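Local coordinates for protein guanine nucleotide exchange factor p115rhogef (Homo sapiens, PDB 1IAP) that probably activates Rho GTPases by nucleotide exchange and, through its RGS-like domain, is likely to engage heterotrimeric G protein alpha subunits, at residues Q106-V109 against G110-L113. Sequence-based numbering, arbitrary orientation.
Sequences QVAV and GRQL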
loop_
_atom_site.group_PDB
_atom_site.type_symbol
_atom_site.label_atom_id
_atom_site.label_comp_id
_atom_site.label_asym_id
_atom_site.label_seq_id
_atom_site.Cartn_x
_atom_site.Cartn_y
_atom_site.Cartn_z
ATOM N N GLN A 106 1.242 -11.634 4.065
ATOM C CA GLN A 106 2.200 -12.092 3.057
ATOM C C GLN A 106 1.656 -13.053 2.004
ATOM O O GLN A 106 1.979 -12.918 0.825
ATOM C CB GLN A 106 3.446 -12.689 3.723
ATOM C CG GLN A 106 4.305 -11.670 4.467
ATOM C CD GLN A 106 4.761 -10.522 3.577
ATOM O OE1 GLN A 106 4.516 -9.353 3.880
ATOM N NE2 GLN A 106 5.429 -10.853 2.475
ATOM N N VAL A 107 0.831 -14.015 2.417
ATOM C CA VAL A 107 0.261 -14.977 1.475
ATOM C C VAL A 107 -0.628 -14.305 0.421
ATOM O O VAL A 107 -0.428 -14.504 -0.776
ATOM C CB VAL A 107 -0.537 -16.093 2.200
ATOM C CG1 VAL A 107 -1.317 -16.939 1.191
ATOM C CG2 VAL A 107 0.414 -16.986 2.986
ATOM N N ALA A 108 -1.594 -13.505 0.870
ATOM C CA ALA A 108 -2.510 -12.813 -0.037
ATOM C C ALA A 108 -1.778 -11.857 -0.974
ATOM O O ALA A 108 -2.007 -11.876 -2.185
ATOM C CB ALA A 108 -3.569 -12.060 0.752
ATOM N N VAL A 109 -0.904 -11.027 -0.408
ATOM C CA VAL A 109 -0.129 -10.060 -1.188
ATOM C C VAL A 109 0.788 -10.800 -2.156
ATOM O O VAL A 109 0.976 -10.372 -3.298
ATOM C CB VAL A 109 0.708 -9.134 -0.273
ATOM C CG1 VAL A 109 1.632 -8.245 -1.109
ATOM C CG2 VAL A 109 -0.214 -8.284 0.595
ATOM N N GLY A 110 1.342 -11.920 -1.693
ATOM C CA GLY A 110 2.213 -12.719 -2.535
ATOM C C GLY A 110 1.460 -13.244 -3.744
ATOM O O GLY A 110 1.976 -13.218 -4.866
ATOM N N ARG A 111 0.231 -13.705 -3.519
ATOM C CA ARG A 111 -0.608 -14.235 -4.598
ATOM C C ARG A 111 -1.029 -13.136 -5.565
ATOM O O ARG A 111 -1.147 -13.369 -6.767
ATOM C CB ARG A 111 -1.842 -14.941 -4.037
ATOM C CG ARG A 111 -1.554 -16.326 -3.466
ATOM C CD ARG A 111 -2.821 -16.988 -2.939
ATOM N NE ARG A 111 -3.386 -16.266 -1.799
ATOM C CZ ARG A 111 -4.685 -16.191 -1.522
ATOM N NH1 ARG A 111 -5.572 -16.795 -2.301
ATOM N NH2 ARG A 111 -5.098 -15.507 -0.464
ATOM N N GLN A 112 -1.261 -11.942 -5.031
ATOM C CA GLN A 112 -1.646 -10.805 -5.851
ATOM C C GLN A 112 -0.480 -10.338 -6.723
ATOM O O GLN A 112 -0.678 -9.961 -7.875
ATOM C CB GLN A 112 -2.170 -9.679 -4.964
ATOM C CG GLN A 112 -3.473 -10.042 -4.266
ATOM C CD GLN A 112 -3.834 -9.082 -3.151
ATOM O OE1 GLN A 112 -3.355 -7.947 -3.104
ATOM N NE2 GLN A 112 -4.678 -9.539 -2.233
ATOM N N LEU A 113 0.736 -10.369 -6.182
ATOM C CA LEU A 113 1.921 -9.978 -6.954
ATOM C C LEU A 113 2.132 -11.002 -8.066
ATOM O O LEU A 113 2.450 -10.650 -9.203
ATOM C CB LEU A 113 3.159 -9.922 -6.067
ATOM C CG LEU A 113 3.380 -8.636 -5.273
ATOM C CD1 LEU A 113 4.516 -8.827 -4.279
ATOM C CD2 LEU A 113 3.689 -7.499 -6.234
#
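G110 N donates to Q106 O at 2.8 Å, the first of four successive i+4 to i bonds that make this opening of helix 106-121 a regular alpha-helix in the all-helical RGS-like domain. The backbone N atoms of R111, Q112 and L113 repeat the pattern onto the O atoms of V107, A108 and V109, as in any regular alpha-helix. The side chains of R111 and Q112 lie back along the preceding turn. R111 bends at chi3 (-65°), which turns its guanidinium back toward V107 and A108: NE lies 3.7 Å from V107 CG1, while NH2 reaches A108 CB at 4.0 Å. V107 O sits at the edge of that flat group. The buried Q112 runs its aliphatic stem past the A108 carbonyl, and its NE2 ends 4.1 Å from A108 CB; beyond the helix it touches V25 of helix 15-28. With an alanine here the amide and its stem are gone, which is likely to leave a gap between the A108 carbonyl and V25. V109 packs on P33, L34 and C37 of helix 32-43, and L113 on L21, so one helix bridges two others. Between these two residues, V109 CG1, anti to its own nitrogen (chi1 173°), faces L113 CD1 at 4.3 Å.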